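Long-range contact in designed helical repeat protein (Synthetic construct, PDB 5CWD), which is of unknown function but serves as a computationally designed scaffold of repeated helix pairs, made to explore the range of possible repeat-protein structures: residues T87-A99 against A125-A139. Sequence-based numbering, arbitrary orientation.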
# COMPACT_ATOMS: atom_id res chain seq x y z
N THR A 87 3.47 12.14 4.25
CA THR A 87 2.70 11.49 3.20
C THR A 87 3.60 10.70 2.25
O THR A 87 3.20 9.65 1.74
CB THR A 87 1.91 12.51 2.39
OG1 THR A 87 2.77 13.58 1.99
CG2 THR A 87 0.78 13.08 3.24
N LYS A 88 4.80 11.20 2.01
CA LYS A 88 5.78 10.52 1.17
C LYS A 88 6.08 9.13 1.76
O LYS A 88 6.10 8.13 1.04
CB LYS A 88 7.05 11.35 1.08
CG LYS A 88 7.68 11.40 -0.30
CD LYS A 88 8.76 12.47 -0.35
CE LYS A 88 9.50 12.46 -1.67
NZ LYS A 88 10.28 11.20 -1.85
N GLU A 89 6.30 9.11 3.07
CA GLU A 89 6.53 7.87 3.81
C GLU A 89 5.37 6.91 3.61
O GLU A 89 5.56 5.76 3.18
CB GLU A 89 6.70 8.18 5.30
CG GLU A 89 6.91 6.97 6.20
CD GLU A 89 8.33 6.44 6.18
OE1 GLU A 89 8.93 6.36 5.08
OE2 GLU A 89 8.86 6.12 7.26
N ALA A 90 4.17 7.39 3.93
CA ALA A 90 2.95 6.63 3.77
C ALA A 90 2.88 6.01 2.39
O ALA A 90 2.72 4.80 2.24
CB ALA A 90 1.74 7.52 4.01
N ALA A 91 3.01 6.86 1.38
CA ALA A 91 2.90 6.42 -0.00
C ALA A 91 3.96 5.38 -0.35
O ALA A 91 3.66 4.39 -1.02
CB ALA A 91 3.01 7.61 -0.93
N ARG A 92 5.19 5.61 0.11
CA ARG A 92 6.26 4.65 -0.14
C ARG A 92 5.93 3.29 0.47
O ARG A 92 6.03 2.26 -0.20
CB ARG A 92 7.59 5.16 0.43
CG ARG A 92 8.78 4.27 0.10
CD ARG A 92 10.06 4.78 0.75
NE ARG A 92 10.32 6.18 0.43
CZ ARG A 92 10.75 6.60 -0.76
NH1 ARG A 92 10.95 5.74 -1.75
NH2 ARG A 92 10.96 7.90 -0.96
N SER A 93 5.55 3.29 1.74
CA SER A 93 5.21 2.05 2.43
C SER A 93 4.06 1.34 1.72
O SER A 93 4.11 0.13 1.49
CB SER A 93 4.84 2.32 3.89
OG SER A 93 3.73 3.19 3.98
N PHE A 94 3.03 2.11 1.38
CA PHE A 94 1.89 1.59 0.64
C PHE A 94 2.34 0.92 -0.66
O PHE A 94 1.97 -0.22 -0.93
CB PHE A 94 0.91 2.72 0.33
CG PHE A 94 -0.43 2.25 -0.18
CD1 PHE A 94 -0.56 1.72 -1.46
CD2 PHE A 94 -1.56 2.35 0.61
CE1 PHE A 94 -1.78 1.30 -1.92
CE2 PHE A 94 -2.79 1.93 0.15
CZ PHE A 94 -2.90 1.40 -1.12
N CYS A 95 3.13 1.64 -1.44
CA CYS A 95 3.63 1.12 -2.72
C CYS A 95 4.43 -0.16 -2.54
O CYS A 95 4.18 -1.16 -3.22
CB CYS A 95 4.48 2.17 -3.43
SG CYS A 95 3.54 3.55 -4.09
N GLU A 96 5.40 -0.13 -1.63
CA GLU A 96 6.23 -1.31 -1.37
C GLU A 96 5.37 -2.51 -0.95
O GLU A 96 5.49 -3.60 -1.52
CB GLU A 96 7.28 -0.99 -0.31
CG GLU A 96 8.34 0.00 -0.78
CD GLU A 96 9.28 0.44 0.32
OE1 GLU A 96 9.04 0.10 1.50
OE2 GLU A 96 10.27 1.14 0.01
N ALA A 97 4.50 -2.30 0.04
CA ALA A 97 3.60 -3.36 0.50
C ALA A 97 2.73 -3.87 -0.64
O ALA A 97 2.49 -5.08 -0.77
CB ALA A 97 2.74 -2.87 1.64
N ALA A 98 2.26 -2.95 -1.47
CA ALA A 98 1.45 -3.30 -2.63
C ALA A 98 2.24 -4.17 -3.60
O ALA A 98 1.73 -5.17 -4.11
CB ALA A 98 0.95 -2.05 -3.33
N ALA A 99 3.48 -3.78 -3.86
CA ALA A 99 4.34 -4.54 -4.75
C ALA A 99 4.58 -5.93 -4.19
O ALA A 99 4.53 -6.92 -4.93
CB ALA A 99 5.66 -3.82 -4.96
N ALA A 125 -0.51 11.82 -2.76
CA ALA A 125 0.41 12.10 -1.66
C ALA A 125 1.35 13.27 -1.95
O ALA A 125 1.71 14.02 -1.05
CB ALA A 125 1.23 10.86 -1.33
N GLY A 126 1.75 13.41 -3.21
CA GLY A 126 2.69 14.43 -3.61
C GLY A 126 4.07 13.86 -3.86
O GLY A 126 5.05 14.60 -3.94
N MET A 127 4.15 12.54 -3.99
CA MET A 127 5.39 11.87 -4.37
C MET A 127 5.41 11.70 -5.89
O MET A 127 4.39 11.32 -6.48
CB MET A 127 5.50 10.51 -3.68
CG MET A 127 6.68 9.67 -4.16
SD MET A 127 6.98 8.21 -3.15
CE MET A 127 5.38 7.42 -3.23
N PRO A 128 6.55 12.00 -6.54
CA PRO A 128 6.61 11.87 -8.01
C PRO A 128 6.29 10.46 -8.50
O PRO A 128 6.64 9.49 -7.82
CB PRO A 128 8.06 12.24 -8.34
CG PRO A 128 8.52 13.05 -7.20
CD PRO A 128 7.81 12.52 -5.99
N THR A 129 5.66 10.36 -9.66
CA THR A 129 5.31 9.07 -10.24
C THR A 129 6.57 8.22 -10.43
O THR A 129 6.54 6.99 -10.26
CB THR A 129 4.59 9.23 -11.58
OG1 THR A 129 5.43 9.95 -12.50
CG2 THR A 129 3.29 9.98 -11.40
N LYS A 130 7.67 8.88 -10.76
CA LYS A 130 8.94 8.20 -10.97
C LYS A 130 9.41 7.47 -9.72
O LYS A 130 9.63 6.26 -9.74
CB LYS A 130 10.01 9.20 -11.42
CG LYS A 130 11.43 8.66 -11.42
CD LYS A 130 11.58 7.39 -12.23
CE LYS A 130 13.01 6.87 -12.19
NZ LYS A 130 13.17 5.59 -12.94
N GLU A 131 9.56 8.21 -8.62
CA GLU A 131 10.02 7.64 -7.37
C GLU A 131 9.10 6.52 -6.89
O GLU A 131 9.56 5.48 -6.41
CB GLU A 131 10.11 8.72 -6.29
CG GLU A 131 11.10 9.82 -6.62
CD GLU A 131 11.20 10.86 -5.52
OE1 GLU A 131 10.38 10.79 -4.57
OE2 GLU A 131 12.09 11.73 -5.60
N ALA A 132 7.80 6.73 -7.03
CA ALA A 132 6.81 5.73 -6.64
C ALA A 132 6.99 4.46 -7.46
O ALA A 132 7.09 3.36 -6.91
CB ALA A 132 5.41 6.28 -6.83
N ALA A 133 7.02 4.62 -8.77
CA ALA A 133 7.22 3.50 -9.68
C ALA A 133 8.50 2.75 -9.35
O ALA A 133 8.52 1.52 -9.29
CB ALA A 133 7.26 3.99 -11.11
N ARG A 134 9.57 3.51 -9.13
CA ARG A 134 10.88 2.96 -8.82
C ARG A 134 10.83 2.17 -7.51
O ARG A 134 11.38 1.08 -7.41
CB ARG A 134 11.91 4.08 -8.75
CG ARG A 134 13.36 3.62 -8.82
CD ARG A 134 14.29 4.82 -8.87
NE ARG A 134 15.65 4.49 -8.45
CZ ARG A 134 16.59 5.40 -8.19
NH1 ARG A 134 16.32 6.69 -8.30
NH2 ARG A 134 17.80 5.01 -7.81
N SER A 135 10.17 2.75 -6.51
CA SER A 135 9.99 2.08 -5.23
C SER A 135 9.25 0.76 -5.42
O SER A 135 9.67 -0.28 -4.90
CB SER A 135 9.22 2.97 -4.26
OG SER A 135 9.89 4.20 -4.05
N PHE A 136 8.14 0.82 -6.16
CA PHE A 136 7.35 -0.37 -6.47
C PHE A 136 8.21 -1.46 -7.11
O PHE A 136 8.33 -2.58 -6.58
CB PHE A 136 6.20 0.01 -7.41
CG PHE A 136 5.15 -1.05 -7.55
CD1 PHE A 136 5.37 -2.19 -8.31
CD2 PHE A 136 3.91 -0.90 -6.94
CE1 PHE A 136 4.39 -3.15 -8.45
CE2 PHE A 136 2.93 -1.87 -7.07
CZ PHE A 136 3.17 -3.00 -7.83
N CYS A 137 8.80 -1.12 -8.26
CA CYS A 137 9.60 -2.08 -9.00
C CYS A 137 10.71 -2.64 -8.11
O CYS A 137 10.87 -3.86 -8.00
CB CYS A 137 10.20 -1.43 -10.24
SG CYS A 137 11.01 -2.59 -11.37
N GLU A 138 11.46 -1.75 -7.47
CA GLU A 138 12.58 -2.17 -6.65
C GLU A 138 12.12 -3.05 -5.50
O GLU A 138 12.81 -3.99 -5.11
CB GLU A 138 13.35 -0.96 -6.13
CG GLU A 138 14.73 -1.29 -5.55
CD GLU A 138 15.73 -1.75 -6.60
OE1 GLU A 138 15.38 -1.77 -7.80
OE2 GLU A 138 16.87 -2.08 -6.22
N ALA A 139 10.94 -2.74 -4.95
CA ALA A 139 10.37 -3.57 -3.89
C ALA A 139 10.10 -4.97 -4.42
O ALA A 139 10.46 -5.97 -3.79
CB ALA A 139 9.10 -2.95 -3.35
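Thr87 and Ala125 begin this contact, and from there helices 87-99 and 129-139 run in the same general direction, their axes 37° apart and 8.1 Å at closest approach. Thr87 OG1 donates a hydrogen bond of 3.2 Å to Ala125 O, with OG1 tilted 30° from the carbonyl plane, and so ties the start of one helix to the end of helix 108-125. Next to it, the methyl groups of Ala91 and Ala125 pack together. Met127, in the loop before helix 129-139, points toward helix 87-99. Its CG lies anti to the backbone N (chi1 173°) and its chain bends only at the last torsion, which brings CE against Ala91 CB and near Cys95 SG. Lys88 crosses Met127 at about a right angle and passes its CG over Met127 CB. Its NZ then forms a salt bridge with Glu131 OE1 at 2.8 Å, on the syn side of the carboxylate. Ser135 OG is hydrogen-bonded to Glu131 O, 2.7 Å away, within its own helix. Further along, Glu96 CA and Phe136 CA come within 5.3 Å. Ala99 CB sits over the centre of the Phe136 ring, 3.6 Å from its centroid, in a CH-pi contact. Ala98 CB approaches Phe136 CE2, while Ala139 CB packs against Ala99 CB and Glu96 CG. Phe136 also touches Ala114, and the disulfide of Cys95 with Cys118 links helix 87-105 to helix 108-125. The same-direction, oblique pairing of these two segments, with helix 108-125 between them in sequence, is typical of the stacked helical hairpins of an alpha-helical repeat protein.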